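PDB 1Z6M: thioredoxin-like fold domain-containing protein from Enterococcus faecalis, which is of unknown function but has a thioredoxin-like fold and a CxxC pattern, consistent with a role in thiol-disulfide exchange. Local coordinates for residues 23-28 and 61-66; 35-40 and 81-86. One frame throughout, in Å; residues are numbered along the deposited sequence. Where two conformers were deposited one is given.

The two contacts lie on opposite sides of the chain's centre, with their own centres about 21 Å apart. Along the chain their segments alternate: 23-28, 35-40, 61-66, 81-86. Strand 29-35 runs from just after the loop of interaction 1 to the loop of interaction 2. Its neighbour in the mixed sheet is strand 62-68, which holds 61-66 and is followed by helix 77-83. The contacts touch through side chains of these neighbouring strands: I66 CG2 lies 3.8 Å from I35 CD1. Interaction 1 thus packs a loop at the start of these parallel strands. Interaction 2 joins the loop beyond strand 29-35, with the first cysteine of a CxxC pattern, to helix 77-83.

Interaction 1 of 2, residues 23-28 and 61-66; sequences GESNAP and KVERII
The carboxylate of E63 turns one face to the turn 24-27, with E24 O over it, 3.7 Å from E63 CD. S25 CA lies over the same face. E63 OE1 makes a salt bridge with K30, while E63 OE2 accepts a bond from a water at 2.6 Å. That water also donates to G23 O. The other flat group, the guanidinium of R64, carries I66 CD1 on one face and pairs with E33, away from the loop.

E63 reaches the turn because its CG is anti to the backbone N (chi1 -176°) and the chain stays extended. E63 CB passes 3.5 Å from E24 O. A27 CB rests on the peptide between V62 and E63, 3.5 Å from E63 N. P28 CD sits 3.4 Å from K61 O. A second water links the backbones, accepting from E24 N and donating to V62 O at 2.8 Å.

The loop spans strand 62-68 on its way from strand 20-22 to strand 29-35, which flank that strand in the sheet. A type I turn, closed by A27 N to E24 O, makes the bend. K30 NZ also bonds S25 O and A27 O. The E63 charge is therefore met by a lysine that grips the turn as well, which probably favours the ionised carboxylate.

Interaction 2 of 2, residues 35-40 and 81-86; sequences INVRCP and VMHHYI
H83 meets the loop 35-40 with the outer edge of its imidazole. This loop has the place of the active-site loop of a thioredoxin-like fold: it follows strand 29-35 and leads into helix 40-58 through C39, the first cysteine of a CxxC pattern. The pattern is consistent with a redox role for C39.

From CB, the H83 side chain leaves the backbone with CG anti to its own carbonyl carbon (chi1 -68°). That torsion carries the ring to the loop. H83 CD2 meets the methyls of V37, with V37 CG2 at 3.5 Å. V37 CG1 lies in the ring plane at the edge. H83 ND1, farther from the loop, is hydrogen-bonded to D70. H83 CE1 lies 3.5 Å from N36 ND2, and the amide and ring planes are 57° apart. At the tip, H83 NE2 accepts the backbone N-H of V37, 3.0 Å from V37 N. The bond is fairly straight, 162° at the hydrogen, and the donor is tilted somewhat out of the ring plane. This pattern is consistent with a proton on ND1. With both nitrogens engaged, the buried ring is held against rotation.

V37 also touches the helix itself: its CG2 packs 3.6 Å from M82 CB, and the two side chains cross at about a right angle. L98 of helix 91-103 adds to the cover of V37. N36 ND2 bonds F69 O, just past the end of strand 62-68.

The loop is shaped from within as well. A type I turn runs from N36 to C39, and C39 is the N-cap of the next helix. N36 OD1 closes an Asx turn, accepting from R38 N at 3.0 Å.

Interaction 1 of 2, residues 23-28 and 61-66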
# COMPACT_ATOMS: atom_id res chain seq x y z
N GLY A 23 -8.71 -5.12 -8.89
CA GLY A 23 -9.15 -6.45 -9.27
C GLY A 23 -10.63 -6.67 -9.06
O GLY A 23 -11.37 -5.75 -8.67
N GLU A 24 -11.06 -7.90 -9.31
CA GLU A 24 -12.47 -8.26 -9.20
C GLU A 24 -12.94 -8.40 -7.75
O GLU A 24 -12.27 -9.03 -6.94
CB GLU A 24 -12.72 -9.54 -9.99
CG GLU A 24 -12.38 -9.40 -11.47
CD GLU A 24 -12.45 -10.70 -12.25
OE1 GLU A 24 -13.26 -11.58 -11.88
OE2 GLU A 24 -11.70 -10.84 -13.24
N SER A 25 -14.09 -7.82 -7.42
CA SER A 25 -14.63 -7.88 -6.05
C SER A 25 -14.88 -9.31 -5.58
O SER A 25 -14.86 -9.59 -4.38
CB SER A 25 -15.91 -7.07 -5.93
OG SER A 25 -15.67 -5.71 -6.23
N ASN A 26 -15.13 -10.21 -6.53
CA ASN A 26 -15.37 -11.57 -6.08
C ASN A 26 -14.15 -12.49 -6.18
O ASN A 26 -14.25 -13.69 -5.93
CB ASN A 26 -16.57 -12.19 -6.82
CG ASN A 26 -17.87 -11.45 -6.56
OD1 ASN A 26 -18.45 -10.85 -7.46
ND2 ASN A 26 -18.34 -11.49 -5.31
N ALA A 27 -12.98 -11.91 -6.46
CA ALA A 27 -11.76 -12.72 -6.50
C ALA A 27 -11.58 -13.44 -5.17
O ALA A 27 -11.75 -12.83 -4.11
CB ALA A 27 -10.55 -11.88 -6.82
N PRO A 28 -11.28 -14.74 -5.21
CA PRO A 28 -11.19 -15.54 -3.98
C PRO A 28 -10.04 -15.15 -3.04
O PRO A 28 -10.20 -15.20 -1.81
CB PRO A 28 -11.01 -16.97 -4.49
CG PRO A 28 -10.51 -16.82 -5.89
CD PRO A 28 -11.12 -15.58 -6.42
N LYS A 61 -8.00 -14.18 -9.90
CA LYS A 61 -7.61 -14.93 -8.71
C LYS A 61 -7.48 -14.03 -7.48
O LYS A 61 -7.90 -14.42 -6.38
CB LYS A 61 -6.30 -15.70 -8.96
CG LYS A 61 -5.78 -16.50 -7.78
CD LYS A 61 -6.53 -17.80 -7.55
CE LYS A 61 -5.74 -18.68 -6.60
NZ LYS A 61 -6.22 -20.08 -6.49
N VAL A 62 -6.93 -12.84 -7.66
CA VAL A 62 -6.58 -11.95 -6.56
C VAL A 62 -7.29 -10.61 -6.66
O VAL A 62 -7.37 -10.02 -7.75
CB VAL A 62 -5.05 -11.71 -6.52
CG1 VAL A 62 -4.68 -10.55 -5.60
CG2 VAL A 62 -4.31 -12.98 -6.11
N GLU A 63 -7.80 -10.14 -5.53
CA GLU A 63 -8.16 -8.74 -5.35
C GLU A 63 -7.18 -8.13 -4.35
O GLU A 63 -6.98 -8.68 -3.27
CB GLU A 63 -9.58 -8.60 -4.80
CG GLU A 63 -10.04 -7.14 -4.68
CD GLU A 63 -11.37 -6.95 -3.97
OE1 GLU A 63 -11.78 -7.83 -3.18
OE2 GLU A 63 -12.02 -5.90 -4.18
N ARG A 64 -6.58 -7.01 -4.72
CA ARG A 64 -5.69 -6.30 -3.80
C ARG A 64 -6.48 -5.22 -3.10
O ARG A 64 -7.29 -4.52 -3.74
CB ARG A 64 -4.53 -5.66 -4.53
CG ARG A 64 -3.68 -6.65 -5.32
CD ARG A 64 -2.73 -5.91 -6.26
NE ARG A 64 -1.67 -5.25 -5.50
CZ ARG A 64 -0.72 -4.50 -6.04
NH1 ARG A 64 -0.69 -4.27 -7.34
NH2 ARG A 64 0.22 -3.97 -5.26
N ILE A 65 -6.25 -5.08 -1.80
CA ILE A 65 -6.81 -3.98 -1.02
C ILE A 65 -5.64 -3.22 -0.42
O ILE A 65 -5.00 -3.66 0.53
CB ILE A 65 -7.82 -4.44 0.06
CG1 ILE A 65 -8.92 -5.33 -0.53
CG2 ILE A 65 -8.44 -3.21 0.73
CD1 ILE A 65 -8.60 -6.83 -0.47
N ILE A 66 -5.35 -2.08 -1.04
CA ILE A 66 -4.17 -1.30 -0.73
C ILE A 66 -4.53 -0.22 0.29
O ILE A 66 -5.37 0.65 0.00
CB ILE A 66 -3.52 -0.73 -2.01
CG1 ILE A 66 -3.08 -1.87 -2.94
CG2 ILE A 66 -2.32 0.16 -1.66
CD1 ILE A 66 -2.74 -1.43 -4.35
O HOH W 1 -12.55 -4.72 -6.48
O HOH W 2 -9.16 -9.95 -9.87

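Interaction 2 of 2, residues 35-40 and 81-86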
# COMPACT_ATOMS: atom_id res chain seq x y z
N ILE A 35 0.91 -0.02 3.25
CA ILE A 35 2.10 0.57 2.67
C ILE A 35 2.13 2.08 2.92
O ILE A 35 1.10 2.71 3.21
CB ILE A 35 2.23 0.32 1.14
CG1 ILE A 35 1.06 0.94 0.38
CG2 ILE A 35 2.39 -1.19 0.81
CD1 ILE A 35 1.31 1.00 -1.13
N ASN A 36 3.31 2.66 2.81
CA ASN A 36 3.45 4.10 2.74
C ASN A 36 4.30 4.38 1.51
O ASN A 36 5.35 3.76 1.31
CB ASN A 36 4.10 4.65 4.03
CG ASN A 36 4.27 6.16 4.01
OD1 ASN A 36 5.03 6.68 3.20
ND2 ASN A 36 3.58 6.86 4.90
N VAL A 37 3.84 5.28 0.65
CA VAL A 37 4.47 5.44 -0.67
C VAL A 37 5.83 6.09 -0.64
O VAL A 37 6.52 6.09 -1.66
CB VAL A 37 3.58 6.16 -1.72
CG1 VAL A 37 2.34 5.35 -2.01
CG2 VAL A 37 3.27 7.61 -1.32
N ARG A 38 6.25 6.63 0.51
CA ARG A 38 7.64 7.13 0.61
C ARG A 38 8.61 6.04 1.05
O ARG A 38 9.82 6.21 0.98
CB ARG A 38 7.74 8.33 1.56
CG ARG A 38 8.99 9.20 1.29
CD ARG A 38 10.11 8.95 2.28
NE ARG A 38 11.35 9.63 1.89
CZ ARG A 38 12.25 9.13 1.04
NH1 ARG A 38 12.06 7.94 0.49
NH2 ARG A 38 13.34 9.82 0.74
N CYS A 39 8.08 4.92 1.51
CA CYS A 39 8.93 3.90 2.08
C CYS A 39 9.70 3.13 0.99
O CYS A 39 9.09 2.60 0.07
CB CYS A 39 8.07 2.95 2.92
SG CYS A 39 8.95 1.49 3.48
N PRO A 40 11.04 3.02 1.11
CA PRO A 40 11.78 2.27 0.09
C PRO A 40 11.57 0.75 0.18
O PRO A 40 11.77 0.02 -0.81
CB PRO A 40 13.23 2.67 0.36
CG PRO A 40 13.26 2.95 1.84
CD PRO A 40 11.93 3.61 2.12
N VAL A 81 1.62 12.95 2.59
CA VAL A 81 1.13 13.99 1.70
C VAL A 81 0.69 13.35 0.39
O VAL A 81 -0.42 13.61 -0.09
CB VAL A 81 2.21 15.06 1.42
CG1 VAL A 81 1.69 16.09 0.41
CG2 VAL A 81 2.65 15.75 2.71
N MSE A 82 1.54 12.51 -0.20
CA MSE A 82 1.21 11.84 -1.45
C MSE A 82 -0.05 10.99 -1.38
O MSE A 82 -0.82 10.94 -2.34
CB MSE A 82 2.40 11.01 -1.93
CG MSE A 82 3.49 11.83 -2.60
SE MSE A 82 2.99 12.45 -4.28
CE MSE A 82 4.40 13.53 -4.67
N HIS A 83 -0.26 10.33 -0.24
CA HIS A 83 -1.45 9.50 -0.05
C HIS A 83 -2.73 10.29 -0.25
O HIS A 83 -3.77 9.71 -0.57
CB HIS A 83 -1.47 8.92 1.35
CG HIS A 83 -0.41 7.91 1.61
ND1 HIS A 83 -0.15 7.42 2.87
CD2 HIS A 83 0.44 7.27 0.77
CE1 HIS A 83 0.82 6.52 2.79
NE2 HIS A 83 1.20 6.42 1.53
N HIS A 84 -2.67 11.60 -0.05
CA HIS A 84 -3.87 12.42 -0.11
C HIS A 84 -4.19 12.92 -1.51
O HIS A 84 -5.17 13.64 -1.69
CB HIS A 84 -3.76 13.58 0.90
CG HIS A 84 -3.39 13.12 2.27
ND1 HIS A 84 -2.70 13.91 3.15
CD2 HIS A 84 -3.58 11.93 2.90
CE1 HIS A 84 -2.49 13.24 4.27
NE2 HIS A 84 -3.01 12.04 4.14
N TYR A 85 -3.37 12.50 -2.49
CA TYR A 85 -3.56 12.82 -3.90
C TYR A 85 -4.08 11.62 -4.69
O TYR A 85 -4.10 11.62 -5.92
CB TYR A 85 -2.26 13.38 -4.52
CG TYR A 85 -1.96 14.78 -4.05
CD1 TYR A 85 -1.35 15.02 -2.82
CD2 TYR A 85 -2.32 15.88 -4.83
CE1 TYR A 85 -1.10 16.31 -2.37
CE2 TYR A 85 -2.07 17.17 -4.40
CZ TYR A 85 -1.47 17.38 -3.17
OH TYR A 85 -1.23 18.67 -2.73
N ILE A 86 -4.49 10.58 -3.96
CA ILE A 86 -4.98 9.35 -4.56
C ILE A 86 -6.47 9.45 -4.82
O ILE A 86 -7.26 9.75 -3.91
CB ILE A 86 -4.61 8.13 -3.67
CG1 ILE A 86 -3.09 7.88 -3.75
CG2 ILE A 86 -5.42 6.89 -4.06
CD1 ILE A 86 -2.59 7.35 -5.09